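Local atomic coordinates of cryptic loci regulator 2 (Schizosaccharomyces pombe 972h-, PDB entry 5IKJ), a protein that promotes heterochromatic gene silencing as part of the SHREC repressor complex, acting upstream of histone deacetylases and helping to position nucleosomes in fission yeast. Residues A[231-243]-A[281-293]. Sequence-based numbering, arbitrary orientation.
Sequences CKDDTYTWPSSYR and SDTFVEPYQYHCK
Tyr-290 receives the backbone N-H of Tyr-242 on its phenol oxygen, a nearly straight hydrogen bond (N to OH 2.9 Å, 161° at the hydrogen). The Tyr-242 ring turns an edge toward the face of Tyr-290 in a T-shaped pair, planes at 86°, and CB of Tyr-242 packs on CE1 of Tyr-290 at 3.8 Å. A leucine in place of Tyr-290 would probably leave the amide of Tyr-242 without its acceptor and the edge of the Tyr-242 ring without an aromatic face. Alongside, CB of Ser-241 meets the edge of the Tyr-288 ring in plane, 3.6 Å from CD2. OG of Ser-241, set between the backbone N and the carbonyl carbon, turns back to donate to Trp-238 O (OG to O 2.7 Å), bridging the inverse gamma turn centred on Ser-240. Residues 238-242 leave helix 214-237 and pass the C-terminal end of helix 278-285, then Pro-287 and the start of strand 288-294, an inner strand of a five-stranded antiparallel sheet. The side chains of Trp-238 and Tyr-288 cross at about a right angle, their rings meeting obliquely, with Trp-238 CD1 3.5 Å from Tyr-288 OH; CE3 of Trp-238 rests on CB of Pro-287 at 3.8 Å, and the indole NE1 is hydrogen-bonded to Thr-74. Near the end of helix 278-285, Phe-284 holds CG anti to its backbone N (chi1 -166°), which carries the ring to Pro-239, where CZ of Phe-284 touches CG of Pro-239 at 3.7 Å. Met-465 and Arg-462 of helix 461-469 pack against Phe-284 and Pro-239, respectively.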
loop_
_atom_site.group_PDB
_atom_site.type_symbol
_atom_site.label_atom_id
_atom_site.label_comp_id
_atom_site.label_asym_id
_atom_site.label_seq_id
_atom_site.Cartn_x
_atom_site.Cartn_y
_atom_site.Cartn_z
ATOM N N CYS A 231 -0.578 2.554 -0.906
ATOM C CA CYS A 231 0.423 3.601 -1.070
ATOM C C CYS A 231 0.917 3.660 -2.509
ATOM O O CYS A 231 0.930 4.725 -3.136
ATOM C CB CYS A 231 1.583 3.338 -0.111
ATOM S SG CYS A 231 2.857 4.590 -0.123
ATOM N N LYS A 232 1.331 2.513 -3.047
ATOM C CA LYS A 232 1.833 2.466 -4.414
ATOM C C LYS A 232 0.797 2.993 -5.399
ATOM O O LYS A 232 1.135 3.729 -6.333
ATOM C CB LYS A 232 2.230 1.032 -4.765
ATOM C CG LYS A 232 3.082 0.898 -6.014
ATOM C CD LYS A 232 3.534 -0.542 -6.208
ATOM C CE LYS A 232 4.285 -0.738 -7.517
ATOM N NZ LYS A 232 5.595 -0.029 -7.542
ATOM N N ASP A 233 -0.474 2.636 -5.203
ATOM C CA ASP A 233 -1.511 3.095 -6.121
ATOM C C ASP A 233 -1.739 4.596 -5.995
ATOM O O ASP A 233 -1.961 5.279 -7.001
ATOM C CB ASP A 233 -2.812 2.330 -5.870
ATOM C CG ASP A 233 -2.700 0.857 -6.218
ATOM O OD1 ASP A 233 -1.734 0.479 -6.914
ATOM O OD2 ASP A 233 -3.583 0.079 -5.799
ATOM N N ASP A 234 -1.679 5.130 -4.773
ATOM C CA ASP A 234 -1.916 6.555 -4.566
ATOM C C ASP A 234 -0.753 7.422 -5.035
ATOM O O ASP A 234 -0.928 8.636 -5.187
ATOM C CB ASP A 234 -2.194 6.830 -3.086
ATOM C CG ASP A 234 -3.610 6.466 -2.679
ATOM O OD1 ASP A 234 -4.332 5.855 -3.497
ATOM O OD2 ASP A 234 -4.002 6.789 -1.538
ATOM N N THR A 235 0.427 6.837 -5.258
ATOM C CA THR A 235 1.596 7.607 -5.659
ATOM C C THR A 235 2.260 7.115 -6.938
ATOM O O THR A 235 3.087 7.847 -7.493
ATOM C CB THR A 235 2.651 7.608 -4.540
ATOM O OG1 THR A 235 3.152 6.281 -4.347
ATOM C CG2 THR A 235 2.053 8.115 -3.233
ATOM N N TYR A 236 1.930 5.917 -7.426
ATOM C CA TYR A 236 2.605 5.360 -8.591
ATOM C C TYR A 236 1.617 4.812 -9.615
ATOM O O TYR A 236 1.671 5.184 -10.792
ATOM C CB TYR A 236 3.582 4.264 -8.150
ATOM C CG TYR A 236 4.180 3.459 -9.282
ATOM C CD1 TYR A 236 5.288 3.921 -9.981
ATOM C CD2 TYR A 236 3.647 2.229 -9.639
ATOM C CE1 TYR A 236 5.840 3.185 -11.011
ATOM C CE2 TYR A 236 4.192 1.486 -10.668
ATOM C CZ TYR A 236 5.287 1.968 -11.350
ATOM O OH TYR A 236 5.830 1.228 -12.373
ATOM N N THR A 237 0.705 3.939 -9.184
ATOM C CA THR A 237 -0.135 3.210 -10.133
ATOM C C THR A 237 -1.310 4.055 -10.616
ATOM O O THR A 237 -1.469 4.285 -11.820
ATOM C CB THR A 237 -0.638 1.914 -9.494
ATOM O OG1 THR A 237 0.370 1.383 -8.623
ATOM C CG2 THR A 237 -0.959 0.885 -10.565
ATOM N N TRP A 238 -2.147 4.520 -9.692
ATOM C CA TRP A 238 -3.328 5.319 -10.021
ATOM C C TRP A 238 -3.339 6.578 -9.164
ATOM O O TRP A 238 -4.259 6.805 -8.373
ATOM C CB TRP A 238 -4.601 4.498 -9.815
ATOM C CG TRP A 238 -4.470 3.068 -10.247
ATOM C CD1 TRP A 238 -4.326 1.979 -9.438
ATOM C CD2 TRP A 238 -4.466 2.571 -11.591
ATOM N NE1 TRP A 238 -4.234 0.835 -10.193
ATOM C CE2 TRP A 238 -4.318 1.171 -11.519
ATOM C CE3 TRP A 238 -4.572 3.174 -12.848
ATOM C CZ2 TRP A 238 -4.273 0.365 -12.654
ATOM C CZ3 TRP A 238 -4.530 2.371 -13.974
ATOM C CH2 TRP A 238 -4.381 0.982 -13.870
ATOM N N PRO A 239 -2.319 7.430 -9.306
ATOM C CA PRO A 239 -2.160 8.542 -8.357
ATOM C C PRO A 239 -3.149 9.679 -8.548
ATOM O O PRO A 239 -3.496 10.342 -7.563
ATOM C CB PRO A 239 -0.719 9.006 -8.610
ATOM C CG PRO A 239 -0.448 8.620 -10.027
ATOM C CD PRO A 239 -1.183 7.331 -10.238
ATOM N N SER A 240 -3.605 9.943 -9.771
ATOM C CA SER A 240 -4.509 11.067 -10.018
ATOM C C SER A 240 -5.917 10.610 -9.659
ATOM O O SER A 240 -6.689 10.164 -10.510
ATOM C CB SER A 240 -4.414 11.535 -11.465
ATOM O OG SER A 240 -4.879 12.868 -11.599
ATOM N N SER A 241 -6.257 10.727 -8.379
ATOM C CA SER A 241 -7.462 10.099 -7.856
ATOM C C SER A 241 -7.721 10.620 -6.450
ATOM O O SER A 241 -6.872 11.274 -5.839
ATOM C CB SER A 241 -7.320 8.575 -7.846
ATOM O OG SER A 241 -6.197 8.182 -7.075
ATOM N N TYR A 242 -8.914 10.322 -5.948
ATOM C CA TYR A 242 -9.256 10.571 -4.557
ATOM C C TYR A 242 -8.960 9.328 -3.726
ATOM O O TYR A 242 -8.938 8.203 -4.231
ATOM C CB TYR A 242 -10.725 10.976 -4.430
ATOM C CG TYR A 242 -11.008 12.323 -5.048
ATOM C CD1 TYR A 242 -10.873 13.489 -4.306
ATOM C CD2 TYR A 242 -11.389 12.436 -6.379
ATOM C CE1 TYR A 242 -11.120 14.726 -4.869
ATOM C CE2 TYR A 242 -11.640 13.670 -6.949
ATOM C CZ TYR A 242 -11.504 14.810 -6.190
ATOM O OH TYR A 242 -11.749 16.039 -6.756
ATOM N N ARG A 243 -8.722 9.546 -2.435
ATOM C CA ARG A 243 -8.109 8.535 -1.587
ATOM C C ARG A 243 -9.058 8.102 -0.478
ATOM O O ARG A 243 -9.887 8.880 0.002
ATOM C CB ARG A 243 -6.790 9.055 -1.004
ATOM C CG ARG A 243 -5.755 9.317 -2.086
ATOM C CD ARG A 243 -4.520 10.035 -1.581
ATOM N NE ARG A 243 -3.484 10.067 -2.611
ATOM C CZ ARG A 243 -2.389 10.822 -2.561
ATOM N NH1 ARG A 243 -2.172 11.628 -1.530
ATOM N NH2 ARG A 243 -1.510 10.772 -3.553
ATOM N N SER A 281 -4.368 6.864 -20.967
ATOM C CA SER A 281 -4.520 8.244 -20.515
ATOM C C SER A 281 -5.861 8.460 -19.825
ATOM O O SER A 281 -5.933 9.165 -18.812
ATOM C CB SER A 281 -4.368 9.206 -21.694
ATOM O OG SER A 281 -5.548 9.253 -22.478
ATOM N N ASP A 282 -6.934 7.869 -20.357
ATOM C CA ASP A 282 -8.234 7.982 -19.704
ATOM C C ASP A 282 -8.240 7.263 -18.361
ATOM O O ASP A 282 -8.836 7.750 -17.394
ATOM C CB ASP A 282 -9.331 7.429 -20.614
ATOM C CG ASP A 282 -9.715 8.395 -21.717
ATOM O OD1 ASP A 282 -8.805 8.997 -22.325
ATOM O OD2 ASP A 282 -10.927 8.560 -21.970
ATOM N N THR A 283 -7.583 6.103 -18.282
ATOM C CA THR A 283 -7.497 5.391 -17.011
ATOM C C THR A 283 -6.711 6.198 -15.985
ATOM O O THR A 283 -7.045 6.196 -14.795
ATOM C CB THR A 283 -6.854 4.020 -17.217
ATOM O OG1 THR A 283 -5.610 4.167 -17.912
ATOM C CG2 THR A 283 -7.778 3.104 -18.009
ATOM N N PHE A 284 -5.664 6.897 -16.428
ATOM C CA PHE A 284 -4.861 7.691 -15.507
ATOM C C PHE A 284 -5.660 8.850 -14.924
ATOM O O PHE A 284 -5.394 9.278 -13.795
ATOM C CB PHE A 284 -3.612 8.208 -16.222
ATOM C CG PHE A 284 -2.560 8.752 -15.295
ATOM C CD1 PHE A 284 -1.638 7.907 -14.703
ATOM C CD2 PHE A 284 -2.491 10.107 -15.022
ATOM C CE1 PHE A 284 -0.670 8.401 -13.852
ATOM C CE2 PHE A 284 -1.523 10.609 -14.172
ATOM C CZ PHE A 284 -0.612 9.755 -13.586
ATOM N N VAL A 285 -6.640 9.361 -15.665
ATOM C CA VAL A 285 -7.458 10.476 -15.196
ATOM C C VAL A 285 -8.651 9.990 -14.381
ATOM O O VAL A 285 -8.984 10.576 -13.350
ATOM C CB VAL A 285 -7.908 11.328 -16.402
ATOM C CG1 VAL A 285 -8.922 12.385 -15.980
ATOM C CG2 VAL A 285 -6.703 11.988 -17.060
ATOM N N GLU A 286 -9.312 8.925 -14.832
ATOM C CA GLU A 286 -10.513 8.394 -14.185
ATOM C C GLU A 286 -10.346 6.893 -13.976
ATOM O O GLU A 286 -11.027 6.081 -14.612
ATOM C CB GLU A 286 -11.759 8.692 -15.020
ATOM C CG GLU A 286 -12.341 10.081 -14.812
ATOM C CD GLU A 286 -13.324 10.137 -13.657
ATOM O OE1 GLU A 286 -13.324 9.204 -12.825
ATOM O OE2 GLU A 286 -14.103 11.111 -13.583
ATOM N N PRO A 287 -9.440 6.487 -13.079
ATOM C CA PRO A 287 -9.235 5.049 -12.849
ATOM C C PRO A 287 -10.289 4.399 -11.972
ATOM O O PRO A 287 -10.427 3.169 -12.018
ATOM C CB PRO A 287 -7.864 4.998 -12.164
ATOM C CG PRO A 287 -7.761 6.304 -11.454
ATOM C CD PRO A 287 -8.505 7.312 -12.294
ATOM N N TYR A 288 -11.035 5.170 -11.185
ATOM C CA TYR A 288 -11.843 4.628 -10.104
ATOM C C TYR A 288 -13.313 4.993 -10.252
ATOM O O TYR A 288 -13.662 6.071 -10.744
ATOM C CB TYR A 288 -11.360 5.153 -8.743
ATOM C CG TYR A 288 -10.057 4.572 -8.251
ATOM C CD1 TYR A 288 -9.866 3.200 -8.177
ATOM C CD2 TYR A 288 -9.019 5.401 -7.848
ATOM C CE1 TYR A 288 -8.675 2.669 -7.719
ATOM C CE2 TYR A 288 -7.827 4.883 -7.391
ATOM C CZ TYR A 288 -7.658 3.517 -7.326
ATOM O OH TYR A 288 -6.468 3.001 -6.870
ATOM N N GLN A 289 -14.170 4.074 -9.815
ATOM C CA GLN A 289 -15.476 4.436 -9.288
ATOM C C GLN A 289 -15.308 4.724 -7.806
ATOM O O GLN A 289 -14.617 3.987 -7.099
ATOM C CB GLN A 289 -16.506 3.317 -9.465
ATOM C CG GLN A 289 -16.575 2.674 -10.834
ATOM C CD GLN A 289 -17.692 1.646 -10.915
ATOM O OE1 GLN A 289 -17.443 0.447 -11.051
ATOM N NE2 GLN A 289 -18.933 2.113 -10.822
ATOM N N TYR A 290 -15.934 5.796 -7.335
ATOM C CA TYR A 290 -15.901 6.146 -5.923
ATOM C C TYR A 290 -17.266 5.892 -5.298
ATOM O O TYR A 290 -18.304 6.152 -5.916
ATOM C CB TYR A 290 -15.489 7.605 -5.721
ATOM C CG TYR A 290 -14.132 7.928 -6.301
ATOM C CD1 TYR A 290 -12.967 7.512 -5.668
ATOM C CD2 TYR A 290 -14.016 8.649 -7.481
ATOM C CE1 TYR A 290 -11.724 7.805 -6.198
ATOM C CE2 TYR A 290 -12.780 8.947 -8.018
ATOM C CZ TYR A 290 -11.637 8.523 -7.373
ATOM O OH TYR A 290 -10.405 8.819 -7.907
ATOM N N HIS A 291 -17.252 5.374 -4.074
ATOM C CA HIS A 291 -18.463 5.084 -3.317
ATOM C C HIS A 291 -18.342 5.789 -1.979
ATOM O O HIS A 291 -17.422 5.504 -1.205
ATOM C CB HIS A 291 -18.645 3.578 -3.138
ATOM C CG HIS A 291 -18.287 2.789 -4.358
ATOM N ND1 HIS A 291 -19.123 2.686 -5.449
ATOM C CD2 HIS A 291 -17.176 2.081 -4.666
ATOM C CE1 HIS A 291 -18.545 1.941 -6.374
ATOM N NE2 HIS A 291 -17.363 1.560 -5.924
ATOM N N CYS A 292 -19.259 6.709 -1.711
ATOM C CA CYS A 292 -19.083 7.682 -0.649
ATOM C C CYS A 292 -20.170 7.548 0.407
ATOM O O CYS A 292 -21.150 6.813 0.251
ATOM C CB CYS A 292 -19.080 9.102 -1.221
ATOM S SG CYS A 292 -17.967 9.303 -2.623
ATOM N N LYS A 293 -19.964 8.280 1.499
ATOM C CA LYS A 293 -20.904 8.368 2.609
ATOM C C LYS A 293 -21.072 9.840 2.943
ATOM O O LYS A 293 -20.103 10.500 3.331
ATOM C CB LYS A 293 -20.390 7.588 3.826
ATOM C CG LYS A 293 -21.076 7.910 5.155
ATOM C CD LYS A 293 -22.536 7.488 5.165
ATOM C CE LYS A 293 -23.130 7.599 6.563
ATOM N NZ LYS A 293 -22.955 8.957 7.149
#